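Local coordinates for uncharacterized protein XCC1541 (Xanthomonas campestris pv. campestris, PDB 2QJW), which is uncharacterised but probably acts as a hydrolase of the alpha/beta superfamily, on a substrate that is not known, at residues A99-V104 with P121-H126; P105-G110 with A135-A140; P39-L44 with R57-R62. All blocks are in the same frame, centred on the assembly; numbering follows the deposited sequence.

Contact 1 of 3, residues A99-V104 with P121-H126; sequences ALFLMV and PISIVH
Parallel strands 99-103 and 122-127 are neighbours in the central sheet of an alpha/beta-hydrolase fold, and L100 to M103 pair in register with I122 to V125. The ladder has the alternating pattern of parallel pairs, in which L100 and L102 each use both N and O while residues 121, 123 and 125 answer from the second strand. L100 N donates to P121 O over 2.9 Å, and S123 N then returns a bond to L100 O; L102 repeats the pattern with S123 O and V125 N. V104 N closes the row on V125 O, at a nearly straight 170°. A proline suits position 121, since only its carbonyl is needed here.

On one face of the sheet L100, in one of its two conformers, lies side by side with I122, and L102 CD1 reaches I122 CG2. Next to them the branched side chain of I124 meets helix 135-145. The other face carries F101, S123, M103 and V125; F101, M103 and V125 pack against helix 162-174. The F101 side chain turns away from its own N (chi1 -176°), which carries the ring obliquely toward the neighbouring strand, its CZ 3.7 Å from V125 CG2; the small S123 leaves room for it.

At the C-terminal end, where this fold keeps its active site, V104 touches D130 and H156 of a probable catalytic triad. H126 gives NE2 to I133 O, while its buried ND1, which has no polar partner in the model, faces V104: V104 CA lies at the ring edge, in plane, 3.3 Å from H126 ND1.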
loop_
_atom_site.group_PDB
_atom_site.type_symbol
_atom_site.label_atom_id
_atom_site.label_comp_id
_atom_site.label_asym_id
_atom_site.label_seq_id
_atom_site.Cartn_x
_atom_site.Cartn_y
_atom_site.Cartn_z
ATOM N N ALA A 99 11.278 3.678 13.329
ATOM C CA ALA A 99 10.125 3.570 12.390
ATOM C C ALA A 99 9.026 2.793 13.073
ATOM O O ALA A 99 9.257 2.120 14.074
ATOM C CB ALA A 99 10.515 2.851 11.097
ATOM N N LEU A 100 7.830 2.909 12.496
ATOM C CA LEU A 100 6.618 2.358 13.076
ATOM C C LEU A 100 5.779 1.638 12.028
ATOM O O LEU A 100 5.436 2.242 11.000
ATOM C CB LEU A 100 5.827 3.515 13.647
ATOM C CG LEU A 100 4.595 3.282 14.494
ATOM C CD1 LEU A 100 4.915 2.400 15.780
ATOM C CD2 LEU A 100 3.957 4.640 14.857
ATOM N N PHE A 101 5.399 0.383 12.307
ATOM C CA PHE A 101 4.585 -0.421 11.408
ATOM C C PHE A 101 3.285 -0.777 12.118
ATOM O O PHE A 101 3.305 -1.456 13.157
ATOM C CB PHE A 101 5.278 -1.692 10.927
ATOM C CG PHE A 101 4.475 -2.448 9.944
ATOM C CD1 PHE A 101 4.346 -1.988 8.677
ATOM C CD2 PHE A 101 3.841 -3.603 10.300
ATOM C CE1 PHE A 101 3.609 -2.715 7.738
ATOM C CE2 PHE A 101 3.077 -4.310 9.379
ATOM C CZ PHE A 101 2.950 -3.865 8.096
ATOM N N LEU A 102 2.177 -0.308 11.574
ATOM C CA LEU A 102 0.890 -0.467 12.261
ATOM C C LEU A 102 -0.100 -1.198 11.422
ATOM O O LEU A 102 -0.476 -0.758 10.362
ATOM C CB LEU A 102 0.324 0.895 12.561
ATOM C CG LEU A 102 1.196 1.946 13.247
ATOM C CD1 LEU A 102 0.499 3.319 13.479
ATOM C CD2 LEU A 102 1.682 1.401 14.596
HETATM N N MSE A 103 -0.551 -2.355 11.897
HETATM C CA MSE A 103 -1.667 -3.109 11.287
HETATM C C MSE A 103 -2.955 -2.724 12.039
HETATM O O MSE A 103 -2.975 -2.726 13.264
HETATM C CB MSE A 103 -1.457 -4.590 11.300
HETATM C CG MSE A 103 -0.169 -5.026 10.571
HETATM SE SE MSE A 103 0.183 -6.881 10.579
HETATM C CE MSE A 103 0.673 -6.963 12.387
ATOM N N VAL A 104 -3.993 -2.387 11.272
ATOM C CA VAL A 104 -5.363 -2.047 11.790
ATOM C C VAL A 104 -5.287 -1.253 13.107
ATOM O O VAL A 104 -5.810 -1.674 14.127
ATOM C CB VAL A 104 -6.314 -3.298 11.850
ATOM C CG1 VAL A 104 -6.666 -3.714 10.414
ATOM C CG2 VAL A 104 -5.722 -4.442 12.595
ATOM N N PRO A 121 9.242 7.520 10.151
ATOM C CA PRO A 121 8.515 6.751 9.099
ATOM C C PRO A 121 7.426 5.857 9.704
ATOM O O PRO A 121 7.681 5.148 10.687
ATOM C CB PRO A 121 9.587 5.959 8.467
ATOM C CG PRO A 121 10.869 6.776 8.726
ATOM C CD PRO A 121 10.704 7.353 10.059
ATOM N N ILE A 122 6.222 5.986 9.170
ATOM C CA ILE A 122 5.058 5.184 9.584
ATOM C C ILE A 122 4.504 4.500 8.358
ATOM O O ILE A 122 4.305 5.166 7.328
ATOM C CB ILE A 122 3.969 6.036 10.233
ATOM C CG1 ILE A 122 4.546 6.778 11.472
ATOM C CG2 ILE A 122 2.738 5.209 10.578
ATOM C CD1 ILE A 122 3.623 7.883 12.005
ATOM N N SER A 123 4.290 3.190 8.466
ATOM C CA SER A 123 3.654 2.396 7.425
ATOM C C SER A 123 2.488 1.664 8.066
ATOM O O SER A 123 2.670 1.042 9.093
ATOM C CB SER A 123 4.635 1.456 6.786
ATOM O OG SER A 123 4.045 0.646 5.815
ATOM N N ILE A 124 1.317 1.744 7.432
ATOM C CA ILE A 124 0.073 1.231 7.972
ATOM C C ILE A 124 -0.515 0.270 6.966
ATOM O O ILE A 124 -0.515 0.545 5.760
ATOM C CB ILE A 124 -0.947 2.388 8.256
ATOM C CG1 ILE A 124 -0.348 3.472 9.163
ATOM C CG2 ILE A 124 -2.272 1.838 8.811
ATOM C CD1 ILE A 124 -1.152 4.763 9.091
ATOM N N VAL A 125 -1.040 -0.832 7.470
ATOM C CA VAL A 125 -1.891 -1.762 6.689
ATOM C C VAL A 125 -3.260 -1.751 7.351
ATOM O O VAL A 125 -3.354 -2.103 8.504
ATOM C CB VAL A 125 -1.359 -3.194 6.545
ATOM C CG1 VAL A 125 -2.303 -4.065 5.709
ATOM C CG2 VAL A 125 0.023 -3.117 5.911
ATOM N N HIS A 126 -4.300 -1.311 6.605
ATOM C CA HIS A 126 -5.660 -1.353 7.147
ATOM C C HIS A 126 -6.603 -2.020 6.199
ATOM O O HIS A 126 -6.373 -2.166 5.010
ATOM C CB HIS A 126 -6.127 0.052 7.438
ATOM C CG HIS A 126 -7.256 0.109 8.384
ATOM N ND1 HIS A 126 -7.115 -0.279 9.686
ATOM C CD2 HIS A 126 -8.537 0.516 8.226
ATOM C CE1 HIS A 126 -8.293 -0.147 10.289
ATOM N NE2 HIS A 126 -9.164 0.317 9.411
#

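Contact 2 of 3, residues P105-G110 with A135-A140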
loop_
_atom_site.group_PDB
_atom_site.type_symbol
_atom_site.label_atom_id
_atom_site.label_comp_id
_atom_site.label_asym_id
_atom_site.label_seq_id
_atom_site.Cartn_x
_atom_site.Cartn_y
_atom_site.Cartn_z
ATOM N N PRO A 105 -4.642 -0.072 13.083
ATOM C CA PRO A 105 -4.528 0.740 14.299
ATOM C C PRO A 105 -5.843 1.411 14.692
ATOM O O PRO A 105 -6.448 2.025 13.848
ATOM C CB PRO A 105 -3.479 1.798 13.892
ATOM C CG PRO A 105 -3.654 1.994 12.492
ATOM C CD PRO A 105 -4.008 0.614 11.938
ATOM N N PRO A 106 -6.240 1.296 15.952
ATOM C CA PRO A 106 -7.416 2.078 16.350
ATOM C C PRO A 106 -7.022 3.533 16.553
ATOM O O PRO A 106 -5.959 3.835 17.107
ATOM C CB PRO A 106 -7.815 1.463 17.671
ATOM C CG PRO A 106 -6.603 0.917 18.218
ATOM C CD PRO A 106 -5.677 0.511 17.052
ATOM N N THR A 107 -7.863 4.462 16.135
ATOM C CA THR A 107 -7.581 5.869 16.283
ATOM C C THR A 107 -8.165 6.395 17.609
ATOM O O THR A 107 -7.709 7.409 18.063
ATOM C CB THR A 107 -8.080 6.698 15.108
ATOM O OG1 THR A 107 -9.525 6.614 15.065
ATOM C CG2 THR A 107 -7.488 6.174 13.786
ATOM N N LYS A 108 -9.151 5.700 18.182
ATOM C CA LYS A 108 -9.806 6.115 19.412
ATOM C C LYS A 108 -9.646 5.011 20.445
ATOM O O LYS A 108 -9.656 3.829 20.088
ATOM C CB LYS A 108 -11.284 6.310 19.124
ATOM C CG LYS A 108 -11.638 7.274 17.979
ATOM C CD LYS A 108 -13.143 7.201 17.631
ATOM C CE LYS A 108 -13.455 7.938 16.328
ATOM N NZ LYS A 108 -14.903 8.245 16.192
HETATM N N MSE A 109 -9.541 5.383 21.717
HETATM C CA MSE A 109 -9.331 4.417 22.787
HETATM C C MSE A 109 -10.093 4.874 24.032
HETATM O O MSE A 109 -9.481 5.110 25.065
HETATM C CB MSE A 109 -7.818 4.275 23.033
HETATM C CG MSE A 109 -7.340 3.172 24.022
HETATM SE SE MSE A 109 -7.783 1.388 23.550
HETATM C CE MSE A 109 -6.919 1.242 21.833
ATOM N N GLY A 110 -11.405 5.074 23.862
ATOM C CA GLY A 110 -12.315 5.448 24.945
ATOM C C GLY A 110 -11.773 6.626 25.714
ATOM O O GLY A 110 -11.433 7.662 25.129
ATOM N N ALA A 135 -12.466 2.507 8.130
ATOM C CA ALA A 135 -11.321 2.849 7.274
ATOM C C ALA A 135 -11.130 4.361 7.191
ATOM O O ALA A 135 -10.002 4.871 7.152
ATOM C CB ALA A 135 -11.505 2.282 5.873
ATOM N N ALA A 136 -12.199 5.158 7.119
ATOM C CA ALA A 136 -12.108 6.593 7.015
ATOM C C ALA A 136 -11.334 7.209 8.169
ATOM O O ALA A 136 -10.604 8.186 7.980
ATOM C CB ALA A 136 -13.516 7.244 6.915
ATOM N N ASP A 137 -11.426 6.601 9.338
ATOM C CA ASP A 137 -10.770 7.122 10.534
ATOM C C ASP A 137 -9.257 6.974 10.378
ATOM O O ASP A 137 -8.503 7.891 10.732
ATOM C CB ASP A 137 -11.267 6.425 11.805
ATOM C CG ASP A 137 -12.714 6.801 12.180
ATOM O OD1 ASP A 137 -13.299 7.690 11.533
ATOM O OD2 ASP A 137 -13.161 6.202 13.153
ATOM N N VAL A 138 -8.817 5.811 9.875
ATOM C CA VAL A 138 -7.367 5.567 9.646
ATOM C C VAL A 138 -6.855 6.339 8.454
ATOM O O VAL A 138 -5.768 6.942 8.492
ATOM C CB VAL A 138 -7.137 4.070 9.487
ATOM C CG1 VAL A 138 -5.662 3.753 9.084
ATOM C CG2 VAL A 138 -7.477 3.342 10.781
ATOM N N ILE A 139 -7.652 6.467 7.398
ATOM C CA ILE A 139 -7.318 7.289 6.273
ATOM C C ILE A 139 -7.086 8.730 6.761
ATOM O O ILE A 139 -6.070 9.368 6.430
ATOM C CB ILE A 139 -8.431 7.266 5.182
ATOM C CG1 ILE A 139 -8.391 5.864 4.523
ATOM C CG2 ILE A 139 -8.249 8.455 4.210
ATOM C CD1 ILE A 139 -9.731 5.469 3.819
ATOM N N ALA A 140 -7.973 9.284 7.615
ATOM C CA ALA A 140 -7.787 10.675 8.086
ATOM C C ALA A 140 -6.514 10.823 8.944
ATOM O O ALA A 140 -5.795 11.803 8.849
ATOM C CB ALA A 140 -9.025 11.199 8.822
HETATM O O HOH W 1 -11.561 4.704 14.685
HETATM O O HOH W 2 -14.636 9.571 13.455
#
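The polar ends of T107 and K108 reach the D137 carboxylate through water. T107 OG1 and D137 OD2 are 4.1 Å apart, too far for a direct bond, and one water spans them, 2.8 Å from T107 OG1 and donating to D137 OD2. A second water accepts from K108 NZ and donates to D137 OD1, 3.0 Å away. Each carboxylate oxygen thus receives a water hydrogen. The charges stay short of a salt bridge, K108 NZ lying 4.1 Å from D137 OD2. The lysine chain, extended beyond CG, crosses the aspartate at about a right angle and brings its CE within 3.6 Å of D137 OD2. Long and flexible, lysine suits this solvent-facing side.

In the alpha/beta-hydrolase fold, segment 105-110 leaves the C-terminal end of strand 99-103, and helix 135-145 follows the next strand, so the contact joins a loop to a helix that packs on the sheet.

Van der Waals packing takes over deeper down. The T107 methyl CG2 is turned to the helix backbone, 3.6 Å from D137 O, and also reaches V138 CG2. P105 CG meets V138 CG1 at 4.3 Å, and both residues rest on I124 and H126 of strand 122-127; compact proline and valine suit this buried layer. P105 O, buried and without a polar partner in the model, faces the methyl V138 CG2 at 3.5 Å.

Contact 3 of 3, residues P39-L44 with R57-R62; sequences PDFTDL and RGRLQR
D43 and R62 form the main polar link between the turn at 39-44 and helix 56-71. The guanidinium meets the carboxylate end-on with two nitrogens: R62 NH1 donates to D43 OD1 and R62 NH2 to D43 OD2, each over 2.8 Å. Both bonds are almost straight, at 171° and 177°, and both use syn lone pairs, as the near-coplanar groups allow. R62 NH1 also gives a weak, strongly bent bond to D40 O. A bend at chi3 turns the arginine head toward these acceptors, and the two-pronged grip should fix its rotation. L44 CD1 sits over the centre of one face of this guanidinium, 3.5 Å from R62 CZ, so a leucine methyl shields the salt bridge on that side.

R59 has its polar partners elsewhere. NE is in a salt bridge with D45, NH1 donates to H11 O, and NH2 is also hydrogen-bonded, to a residue bordering the segments. Held by these bonds, the guanidinium lies flat on the F41 ring, centres 4.6 Å apart and planes 19° from parallel, in an offset stack with F41 CB over the guanidinium face. The aliphatic stem contributes too, with R59 CG 3.7 Å from F41 CD1. F41 N is itself satisfied by H11 NE2.

L44 CD2 lies 4.0 Å from G58 CA, on the side where a CB would point at the leucine, so glycine suits the spot. Within the turn, D40 OD1 takes two hydrogens, from T42 OG1 and from T42 N, the latter over 2.8 Å. Its bond with T42 N defines an Asx turn, which leads into helix 42-45 just beyond strand 35-37 of the alpha/beta-hydrolase sheet.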
loop_
_atom_site.group_PDB
_atom_site.type_symbol
_atom_site.label_atom_id
_atom_site.label_comp_id
_atom_site.label_asym_id
_atom_site.label_seq_id
_atom_site.Cartn_x
_atom_site.Cartn_y
_atom_site.Cartn_z
ATOM N N PRO A 39 6.505 -9.487 22.844
ATOM C CA PRO A 39 6.170 -9.541 24.269
ATOM C C PRO A 39 4.763 -10.124 24.509
ATOM O O PRO A 39 3.880 -9.956 23.687
ATOM C CB PRO A 39 6.229 -8.103 24.706
ATOM C CG PRO A 39 7.158 -7.411 23.658
ATOM C CD PRO A 39 6.786 -8.109 22.392
ATOM N N ASP A 40 4.595 -10.725 25.657
ATOM C CA ASP A 40 3.310 -11.317 26.032
ATOM C C ASP A 40 2.567 -10.336 26.890
ATOM O O ASP A 40 3.011 -9.934 27.969
ATOM C CB ASP A 40 3.608 -12.582 26.806
ATOM C CG ASP A 40 2.354 -13.409 27.027
ATOM O OD1 ASP A 40 1.254 -12.818 27.078
ATOM O OD2 ASP A 40 2.452 -14.656 27.048
ATOM N N PHE A 41 1.425 -9.881 26.393
ATOM C CA PHE A 41 0.571 -8.990 27.122
ATOM C C PHE A 41 -0.738 -9.677 27.576
ATOM O O PHE A 41 -1.673 -8.949 27.963
ATOM C CB PHE A 41 0.194 -7.787 26.253
ATOM C CG PHE A 41 1.365 -7.040 25.686
ATOM C CD1 PHE A 41 2.051 -6.105 26.452
ATOM C CD2 PHE A 41 1.727 -7.198 24.327
ATOM C CE1 PHE A 41 3.093 -5.343 25.912
ATOM C CE2 PHE A 41 2.789 -6.503 23.817
ATOM C CZ PHE A 41 3.472 -5.563 24.603
ATOM N N THR A 42 -0.806 -10.984 27.534
ATOM C CA THR A 42 -2.071 -11.674 27.765
ATOM C C THR A 42 -2.579 -11.454 29.195
ATOM O O THR A 42 -3.785 -11.398 29.409
ATOM C CB THR A 42 -1.979 -13.172 27.419
ATOM O OG1 THR A 42 -0.910 -13.784 28.137
ATOM C CG2 THR A 42 -1.755 -13.384 25.887
ATOM N N ASP A 43 -1.687 -11.290 30.163
ATOM C CA ASP A 43 -2.127 -11.052 31.548
ATOM C C ASP A 43 -2.833 -9.748 31.674
ATOM O O ASP A 43 -3.848 -9.634 32.350
ATOM C CB ASP A 43 -0.917 -11.113 32.538
ATOM C CG ASP A 43 0.225 -10.187 32.181
ATOM O OD1 ASP A 43 0.544 -10.031 30.966
ATOM O OD2 ASP A 43 0.803 -9.565 33.128
ATOM N N LEU A 44 -2.320 -8.745 30.988
ATOM C CA LEU A 44 -2.833 -7.392 31.043
ATOM C C LEU A 44 -4.182 -7.315 30.364
ATOM O O LEU A 44 -5.158 -6.707 30.879
ATOM C CB LEU A 44 -1.869 -6.442 30.341
ATOM C CG LEU A 44 -0.496 -6.307 31.034
ATOM C CD1 LEU A 44 0.562 -5.733 30.083
ATOM C CD2 LEU A 44 -0.607 -5.524 32.359
ATOM N N ARG A 57 -2.926 0.886 30.299
ATOM C CA ARG A 57 -1.812 1.609 30.881
ATOM C C ARG A 57 -0.648 0.647 31.140
ATOM O O ARG A 57 0.498 0.979 30.864
ATOM C CB ARG A 57 -2.220 2.275 32.184
ATOM C CG ARG A 57 -1.079 3.012 32.847
ATOM N N GLY A 58 -0.978 -0.541 31.631
ATOM C CA GLY A 58 0.020 -1.596 31.926
ATOM C C GLY A 58 0.714 -2.061 30.662
ATOM O O GLY A 58 1.919 -2.290 30.636
ATOM N N ARG A 59 -0.065 -2.168 29.592
ATOM C CA ARG A 59 0.481 -2.522 28.286
ATOM C C ARG A 59 1.435 -1.488 27.811
ATOM O O ARG A 59 2.533 -1.787 27.363
ATOM C CB ARG A 59 -0.621 -2.657 27.238
ATOM C CG ARG A 59 -0.935 -4.013 26.833
ATOM C CD ARG A 59 -1.998 -3.975 25.716
ATOM N NE ARG A 59 -2.328 -5.232 25.145
ATOM C CZ ARG A 59 -1.971 -5.680 23.947
ATOM N NH1 ARG A 59 -1.148 -4.996 23.165
ATOM N NH2 ARG A 59 -2.425 -6.849 23.580
ATOM N N LEU A 60 1.043 -0.220 27.923
ATOM C CA LEU A 60 1.896 0.869 27.544
ATOM C C LEU A 60 3.204 0.863 28.346
ATOM O O LEU A 60 4.285 1.078 27.791
ATOM C CB LEU A 60 1.217 2.254 27.751
ATOM C CG LEU A 60 0.038 2.508 26.814
ATOM C CD1 LEU A 60 -0.973 3.571 27.393
ATOM C CD2 LEU A 60 0.514 2.920 25.475
ATOM N N GLN A 61 3.090 0.682 29.659
ATOM C CA GLN A 61 4.293 0.698 30.522
ATOM C C GLN A 61 5.193 -0.477 30.218
ATOM O O GLN A 61 6.414 -0.288 30.142
ATOM C CB GLN A 61 3.894 0.691 31.997
ATOM C CG GLN A 61 5.098 0.676 32.951
ATOM C CD GLN A 61 5.889 1.973 32.926
ATOM O OE1 GLN A 61 5.331 3.043 32.640
ATOM N NE2 GLN A 61 7.183 1.893 33.241
ATOM N N ARG A 62 4.625 -1.649 29.980
ATOM C CA ARG A 62 5.457 -2.815 29.715
ATOM C C ARG A 62 6.220 -2.619 28.395
ATOM O O ARG A 62 7.436 -2.897 28.309
ATOM C CB ARG A 62 4.631 -4.052 29.684
ATOM C CG ARG A 62 5.400 -5.321 29.382
ATOM C CD ARG A 62 4.613 -6.556 29.527
ATOM N NE ARG A 62 4.176 -6.736 30.914
ATOM C CZ ARG A 62 3.230 -7.604 31.253
ATOM N NH1 ARG A 62 2.693 -8.408 30.351
ATOM N NH2 ARG A 62 2.835 -7.699 32.514
#

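Overall arrangement
From the N terminus, contact 3 comes first: it closes the short loop between segments 39-44 and 57-62, tying the turn after edge strand 35-37 to helix 56-71. It is complete before the other two begin. Contact 1 then joins neighbouring strands across the connection from 104 to 121, and contact 2 starts inside that connection and ends on helix 135-145, so the two cross along the chain. They also touch in space, H126 CE1 lying 3.6 Å from V138 CG2, and together tie the loop after strand 99-103 and helix 135-145 to strand 122-127. Contact 3 stands apart, its centre about 20 and 21 Å from those of contacts 1 and 2.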